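Local coordinates for putative lipoprotein (Parabacteroides distasonis ATCC 8503, PDB 3JX8), which is of unknown function but, as a putative lipoprotein with a head GIN domain like that of putative auto-transporter adhesins, may bind lipid or take part in cell adhesion, at residues 143-148 with 169-174; 161-166 with 180-185. One frame throughout, in Å; residues are numbered along the deposited sequence.

Contact 1 of 2, residues 143-148 with 169-174; sequences CNMAGS and GEIEVI. With SO4 (sulfate ion), chain G.
The polar link between 143-148 and 169-174 is made by two glycines, with no side chain involved: Gly169 N reaches Gly147 O at 2.9 Å, but the N-H is bent to 126° and the bond is weak. It links the turns of successive coils at one edge of a beta-solenoid, where opposite walls, their strands running at 162° to each other, come together. Farther in, side chains reach both the side chains and the backbone of the facing strand. Selenomethionine Met145 puts CG between its backbone N and carbonyl carbon (chi1 70°), 3.9 Å from Ile171 CD1, and the two side chains lie alongside each other, pointing opposite ways. The bend at chi3 then takes SE alongside the backbone of Glu170, 3.9 Å from its O, and Met145 CE ends 4.2 Å from Gly169 CA. Ile171 CD1 also lies 3.6 Å from Cys143 O. Beyond the turn, one sulfate oxygen, O3, accepts from both Ser148 N (2.9 Å) and Ser148 OG (2.7 Å). The chemistry implies an apolar interior whose edge is joined by one weak bond between glycines; the sulfate that Ser148 holds on the outside probably came from the crystallisation liquor and is no evidence of a natural ligand.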
ATOM      1  N   CYS A 143     -10.257  -8.817  -5.130  1.00 30.56           N
ATOM      2  CA  CYS A 143     -10.617  -8.014  -3.937  1.00 30.99           C
ATOM      3  C   CYS A 143      -9.470  -7.094  -3.537  1.00 31.26           C
ATOM      4  O   CYS A 143      -8.441  -7.543  -2.988  1.00 32.20           O
ATOM      5  CB  CYS A 143     -10.864  -8.926  -2.754  1.00 30.83           C
ATOM      6  SG  CYS A 143     -12.273  -9.994  -2.927  1.00 35.02           S
ATOM      7  N   ASN A 144      -9.637  -5.814  -3.804  1.00 31.06           N
ATOM      8  CA  ASN A 144      -8.632  -4.847  -3.508  1.00 30.42           C
ATOM      9  C   ASN A 144      -9.145  -3.903  -2.477  1.00 30.87           C
ATOM     10  O   ASN A 144     -10.287  -3.395  -2.582  1.00 30.15           O
ATOM     11  CB  ASN A 144      -8.297  -4.098  -4.761  1.00 30.88           C
ATOM     12  CG  ASN A 144      -7.868  -5.021  -5.864  1.00 32.53           C
ATOM     13  OD1 ASN A 144      -7.110  -5.969  -5.623  1.00 35.55           O
ATOM     14  ND2 ASN A 144      -8.367  -4.785  -7.070  1.00 31.68           N
HETATM   15  N   MSE A 145      -8.325  -3.653  -1.472  1.00 30.60           N
HETATM   16  CA  MSE A 145      -8.666  -2.615  -0.521  1.00 31.23           C
HETATM   17  C   MSE A 145      -7.503  -1.770   0.021  1.00 30.17           C
HETATM   18  O   MSE A 145      -6.325  -2.233   0.111  1.00 29.51           O
HETATM   19  CB  MSE A 145      -9.482  -3.192   0.595  1.00 31.99           C
HETATM   20  CG  MSE A 145      -8.773  -4.090   1.524  1.00 35.54           C
HETATM   21 SE   MSE A 145      -9.781  -3.932   3.218  0.75 47.31          SE
HETATM   22  CE  MSE A 145      -9.283  -2.111   3.726  1.00 38.39           C
ATOM     23  N   ALA A 146      -7.831  -0.506   0.308  1.00 28.46           N
ATOM     24  CA  ALA A 146      -6.902   0.409   0.942  1.00 27.84           C
ATOM     25  C   ALA A 146      -7.658   1.044   2.090  1.00 27.70           C
ATOM     26  O   ALA A 146      -8.617   1.833   1.894  1.00 27.79           O
ATOM     27  CB  ALA A 146      -6.371   1.463  -0.052  1.00 28.17           C
ATOM     28  N   GLY A 147      -7.265   0.681   3.298  1.00 26.54           N
ATOM     29  CA  GLY A 147      -7.860   1.272   4.477  1.00 26.45           C
ATOM     30  C   GLY A 147      -7.916   0.307   5.620  1.00 26.22           C
ATOM     31  O   GLY A 147      -7.234  -0.712   5.608  1.00 25.14           O
ATOM     32  N   SER A 148      -8.734   0.666   6.607  1.00 26.07           N
ATOM     33  CA  SER A 148      -8.874  -0.088   7.833  1.00 26.35           C
ATOM     34  C   SER A 148     -10.107  -0.991   7.857  1.00 26.29           C
ATOM     35  O   SER A 148     -10.335  -1.716   8.817  1.00 25.40           O
ATOM     36  CB  SER A 148      -8.948   0.886   9.006  1.00 25.71           C
ATOM     37  OG  SER A 148     -10.126   1.664   8.902  1.00 27.98           O
ATOM     38  N   GLY A 169      -6.352  -2.897   7.267  1.00 26.39           N
ATOM     39  CA  GLY A 169      -7.581  -3.675   7.258  1.00 26.16           C
ATOM     40  C   GLY A 169      -7.425  -5.195   7.144  1.00 26.16           C
ATOM     41  O   GLY A 169      -6.371  -5.783   7.467  1.00 25.18           O
ATOM     42  N   GLU A 170      -8.487  -5.818   6.661  1.00 25.60           N
ATOM     43  CA  GLU A 170      -8.614  -7.257   6.642  1.00 26.69           C
ATOM     44  C   GLU A 170      -9.429  -7.796   5.441  1.00 26.26           C
ATOM     45  O   GLU A 170     -10.522  -7.298   5.144  1.00 26.29           O
ATOM     46  CB  GLU A 170      -9.286  -7.682   7.921  1.00 26.88           C
ATOM     47  CG  GLU A 170      -9.380  -9.175   8.049  1.00 32.32           C
ATOM     48  CD  GLU A 170     -10.177  -9.614   9.260  1.00 35.72           C
ATOM     49  OE1 GLU A 170      -9.653  -9.397  10.371  1.00 37.49           O
ATOM     50  OE2 GLU A 170     -11.288 -10.205   9.068  1.00 39.02           O
ATOM     51  N   ILE A 171      -8.885  -8.795   4.761  1.00 24.85           N
ATOM     52  CA  ILE A 171      -9.591  -9.519   3.735  1.00 24.31           C
ATOM     53  C   ILE A 171      -9.653 -10.951   4.206  1.00 24.44           C
ATOM     54  O   ILE A 171      -8.622 -11.503   4.633  1.00 23.26           O
ATOM     55  CB  ILE A 171      -8.905  -9.460   2.373  1.00 24.07           C
ATOM     56  CG1 ILE A 171      -8.737  -8.006   1.937  1.00 23.85           C
ATOM     57  CG2 ILE A 171      -9.711 -10.275   1.326  1.00 21.18           C
ATOM     58  CD1 ILE A 171      -8.007  -7.816   0.621  1.00 21.84           C
ATOM     59  N   GLU A 172     -10.856 -11.536   4.131  1.00 24.16           N
ATOM     60  CA  GLU A 172     -11.098 -12.920   4.500  1.00 24.44           C
ATOM     61  C   GLU A 172     -11.854 -13.655   3.399  1.00 24.81           C
ATOM     62  O   GLU A 172     -12.870 -13.154   2.889  1.00 24.93           O
ATOM     63  CB  GLU A 172     -11.874 -13.005   5.808  1.00 24.81           C
ATOM     64  CG  GLU A 172     -12.192 -14.434   6.212  1.00 26.71           C
ATOM     65  CD  GLU A 172     -12.756 -14.562   7.644  1.00 29.63           C
ATOM     66  OE1 GLU A 172     -13.100 -13.547   8.270  1.00 30.17           O
ATOM     67  OE2 GLU A 172     -12.841 -15.707   8.142  1.00 32.48           O
ATOM     68  N   VAL A 173     -11.368 -14.845   3.042  1.00 24.58           N
ATOM     69  CA  VAL A 173     -11.907 -15.614   1.929  1.00 24.21           C
ATOM     70  C   VAL A 173     -12.028 -17.060   2.319  1.00 24.82           C
ATOM     71  O   VAL A 173     -11.129 -17.624   2.967  1.00 25.54           O
ATOM     72  CB  VAL A 173     -11.087 -15.453   0.604  1.00 24.45           C
ATOM     73  CG1 VAL A 173     -11.167 -14.021   0.128  1.00 23.58           C
ATOM     74  CG2 VAL A 173      -9.622 -15.909   0.740  1.00 22.79           C
ATOM     75  N   ILE A 174     -13.165 -17.648   1.951  1.00 24.76           N
ATOM     76  CA  ILE A 174     -13.533 -18.996   2.328  1.00 24.66           C
ATOM     77  C   ILE A 174     -14.066 -19.696   1.089  1.00 24.72           C
ATOM     78  O   ILE A 174     -14.924 -19.167   0.386  1.00 24.08           O
ATOM     79  CB  ILE A 174     -14.639 -18.963   3.417  1.00 25.47           C
ATOM     80  CG1 ILE A 174     -14.123 -18.243   4.689  1.00 25.78           C
ATOM     81  CG2 ILE A 174     -15.163 -20.391   3.729  1.00 23.14           C
ATOM     82  CD1 ILE A 174     -15.250 -17.766   5.655  1.00 26.42           C
TER
HETATM   83  S   SO4 G   1      -9.078   4.613   6.548  1.00 51.04           S
HETATM   84  O1  SO4 G   1      -9.022   4.756   5.074  1.00 55.04           O
HETATM   85  O2  SO4 G   1      -9.865   5.704   7.093  1.00 56.69           O
HETATM   86  O3  SO4 G   1      -9.730   3.337   6.851  1.00 50.81           O
HETATM   87  O4  SO4 G   1      -7.708   4.713   7.123  1.00 57.01           O

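Contact 2 of 2, residues 161-166 with 180-185; sequences LSCSLA and ASFNVA
Cys163 and Phe182 sit side by side on adjacent rungs of a parallel beta-solenoid, consistent with the pectate-lyase-like clan of this family. Strands 161-166 and 180-185 run in exact register, their axes 4.7 Å apart and 4° from parallel, joined by a ladder of backbone hydrogen bonds from Ser181 N to Leu161 O at one end to Ala185 N to Leu165 O at the other. Leu161, Cys163, Leu165, Ala180, Phe182 and Val184 point into the solenoid; there Ile171 of the opposite wall packs on Cys163 and Leu165, Val173 on Leu161 and Phe182, and Ile190 and Ile210 on Val184. From CB the Phe182 side chain places CG beside the backbone N (chi1 -61°), which brings CD1 to 4.0 Å from Cys163 CB, at the ring edge. One atom on, CE1 meets Leu161 CD2 at 3.7 Å, and CZ still touches that methyl, which approaches obliquely. Cys163 SG is also at the ring edge, 5.1 Å from the centroid, a sulfur-aromatic contact. The outer face carries Ser162, Ser164, Ser181 and Asn183, with Ala166 and Ala185 at the strand ends. Asn183 lies along it between Ser164 and Ser181, and its OD1 turns the other way to accept from Asn203, an amide-to-amide hydrogen bond between rungs. The two alanines pack on Ala185 and Ala166 of the second subunit. Cys163 O takes two donors from a single residue: Asn183 N at 2.7 Å, and Asn183 ND2 at 3.3 Å from above the carbonyl plane, while the same ND2 gives a second bond to Ser181 OG.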
ATOM      1  N   LEU A 161      -8.268 -16.183  -7.944  1.00 25.25           N
ATOM      2  CA  LEU A 161      -8.574 -15.218  -6.889  1.00 24.33           C
ATOM      3  C   LEU A 161      -7.378 -14.329  -6.687  1.00 24.74           C
ATOM      4  O   LEU A 161      -6.244 -14.810  -6.553  1.00 24.56           O
ATOM      5  CB  LEU A 161      -8.881 -15.920  -5.572  1.00 23.81           C
ATOM      6  CG  LEU A 161      -9.058 -14.989  -4.347  1.00 23.46           C
ATOM      7  CD1 LEU A 161     -10.303 -14.095  -4.477  1.00 20.91           C
ATOM      8  CD2 LEU A 161      -9.098 -15.799  -3.037  1.00 20.79           C
ATOM      9  N   SER A 162      -7.608 -13.027  -6.616  1.00 25.15           N
ATOM     10  CA  SER A 162      -6.535 -12.115  -6.295  1.00 25.71           C
ATOM     11  C   SER A 162      -6.967 -11.135  -5.219  1.00 26.04           C
ATOM     12  O   SER A 162      -7.985 -10.459  -5.375  1.00 25.59           O
ATOM     13  CB  SER A 162      -6.146 -11.367  -7.556  1.00 26.39           C
ATOM     14  OG  SER A 162      -5.282 -10.324  -7.220  1.00 29.58           O
ATOM     15  N   CYS A 163      -6.198 -11.046  -4.134  1.00 25.93           N
ATOM     16  CA  CYS A 163      -6.457 -10.055  -3.075  1.00 26.04           C
ATOM     17  C   CYS A 163      -5.248  -9.208  -2.773  1.00 25.61           C
ATOM     18  O   CYS A 163      -4.168  -9.759  -2.464  1.00 25.74           O
ATOM     19  CB  CYS A 163      -6.857 -10.747  -1.772  1.00 26.53           C
ATOM     20  SG  CYS A 163      -8.230 -11.858  -1.933  1.00 28.81           S
ATOM     21  N   SER A 164      -5.444  -7.888  -2.797  1.00 25.49           N
ATOM     22  CA  SER A 164      -4.430  -6.917  -2.431  1.00 24.95           C
ATOM     23  C   SER A 164      -4.989  -5.977  -1.376  1.00 25.98           C
ATOM     24  O   SER A 164      -6.046  -5.353  -1.562  1.00 26.51           O
ATOM     25  CB  SER A 164      -4.015  -6.115  -3.629  1.00 24.47           C
ATOM     26  OG  SER A 164      -3.621  -6.987  -4.653  1.00 25.68           O
ATOM     27  N   LEU A 165      -4.247  -5.859  -0.290  1.00 25.63           N
ATOM     28  CA  LEU A 165      -4.620  -5.084   0.875  1.00 26.52           C
ATOM     29  C   LEU A 165      -3.529  -4.053   1.130  1.00 26.17           C
ATOM     30  O   LEU A 165      -2.355  -4.417   1.293  1.00 26.70           O
ATOM     31  CB  LEU A 165      -4.730  -6.040   2.069  1.00 26.97           C
ATOM     32  CG  LEU A 165      -4.873  -5.494   3.484  1.00 29.12           C
ATOM     33  CD1 LEU A 165      -5.910  -4.406   3.573  1.00 30.33           C
ATOM     34  CD2 LEU A 165      -5.220  -6.686   4.400  1.00 30.38           C
ATOM     35  N   ALA A 166      -3.879  -2.768   1.092  1.00 25.72           N
ATOM     36  CA  ALA A 166      -2.970  -1.698   1.535  1.00 25.41           C
ATOM     37  C   ALA A 166      -3.504  -1.230   2.870  1.00 25.98           C
ATOM     38  O   ALA A 166      -4.725  -1.119   3.068  1.00 26.20           O
ATOM     39  CB  ALA A 166      -2.895  -0.525   0.521  1.00 24.60           C
ATOM     40  N   ALA A 180      -4.438 -18.612  -6.534  1.00 24.67           N
ATOM     41  CA  ALA A 180      -4.647 -17.490  -5.647  1.00 23.98           C
ATOM     42  C   ALA A 180      -3.389 -16.631  -5.568  1.00 24.16           C
ATOM     43  O   ALA A 180      -2.237 -17.132  -5.550  1.00 23.60           O
ATOM     44  CB  ALA A 180      -5.025 -17.966  -4.233  1.00 23.10           C
ATOM     45  N   SER A 181      -3.622 -15.329  -5.478  1.00 23.62           N
ATOM     46  CA  SER A 181      -2.578 -14.375  -5.233  1.00 23.90           C
ATOM     47  C   SER A 181      -3.005 -13.464  -4.048  1.00 23.47           C
ATOM     48  O   SER A 181      -4.063 -12.833  -4.098  1.00 24.12           O
ATOM     49  CB  SER A 181      -2.335 -13.617  -6.510  1.00 23.72           C
ATOM     50  OG  SER A 181      -1.587 -12.475  -6.200  1.00 28.99           O
ATOM     51  N   PHE A 182      -2.220 -13.459  -2.969  1.00 22.92           N
ATOM     52  CA  PHE A 182      -2.487 -12.681  -1.760  1.00 23.20           C
ATOM     53  C   PHE A 182      -1.378 -11.684  -1.462  1.00 23.51           C
ATOM     54  O   PHE A 182      -0.203 -12.065  -1.294  1.00 24.11           O
ATOM     55  CB  PHE A 182      -2.618 -13.611  -0.570  1.00 22.98           C
ATOM     56  CG  PHE A 182      -3.739 -14.583  -0.685  1.00 23.35           C
ATOM     57  CD1 PHE A 182      -5.023 -14.157  -0.957  1.00 24.09           C
ATOM     58  CD2 PHE A 182      -3.530 -15.933  -0.474  1.00 23.97           C
ATOM     59  CE1 PHE A 182      -6.072 -15.073  -1.054  1.00 23.92           C
ATOM     60  CE2 PHE A 182      -4.587 -16.846  -0.556  1.00 25.23           C
ATOM     61  CZ  PHE A 182      -5.863 -16.404  -0.846  1.00 23.43           C
ATOM     62  N   ASN A 183      -1.742 -10.411  -1.365  1.00 23.37           N
ATOM     63  CA  ASN A 183      -0.775  -9.333  -1.244  1.00 23.33           C
ATOM     64  C   ASN A 183      -1.165  -8.391  -0.125  1.00 23.52           C
ATOM     65  O   ASN A 183      -2.305  -7.927  -0.072  1.00 23.90           O
ATOM     66  CB  ASN A 183      -0.705  -8.566  -2.534  1.00 23.41           C
ATOM     67  CG  ASN A 183      -0.453  -9.451  -3.696  1.00 25.85           C
ATOM     68  OD1 ASN A 183       0.688  -9.817  -3.973  1.00 30.19           O
ATOM     69  ND2 ASN A 183      -1.523  -9.873  -4.365  1.00 30.91           N
ATOM     70  N   VAL A 184      -0.238  -8.159   0.792  1.00 23.24           N
ATOM     71  CA  VAL A 184      -0.404  -7.166   1.847  1.00 22.86           C
ATOM     72  C   VAL A 184       0.740  -6.129   1.829  1.00 23.33           C
ATOM     73  O   VAL A 184       1.922  -6.502   1.868  1.00 22.97           O
ATOM     74  CB  VAL A 184      -0.455  -7.842   3.218  1.00 22.43           C
ATOM     75  CG1 VAL A 184      -0.564  -6.780   4.311  1.00 21.99           C
ATOM     76  CG2 VAL A 184      -1.615  -8.819   3.253  1.00 19.64           C
ATOM     77  N   ALA A 185       0.385  -4.838   1.766  1.00 23.69           N
ATOM     78  CA  ALA A 185       1.346  -3.746   1.898  1.00 23.36           C
ATOM     79  C   ALA A 185       0.891  -2.893   3.070  1.00 24.22           C
ATOM     80  O   ALA A 185       0.115  -1.941   2.903  1.00 25.97           O
ATOM     81  CB  ALA A 185       1.421  -2.923   0.613  1.00 22.63           C
TER

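How the contacts relate
Strand 160-166, half of contact 2, pairs with strand 140-146 of contact 1 on one side and strand 180-185 on the other, so strands 140-146 and 160-166 are successive rungs of one wall. Contact 1 crosses the solenoid interior to the facing wall and is buried; contact 2 runs along a wall and is only partly buried, with one face inside and one outside. Their chemistry follows: side-chain packing with a single weak backbone bond at the turns, against a regular hydrogen-bond ladder between rungs. They meet directly where Met145 CG packs on Leu165 CD1 in the interior, and Met145 O probably accepts from Ala166 N. Both contacts also reach the second subunit, through alanines.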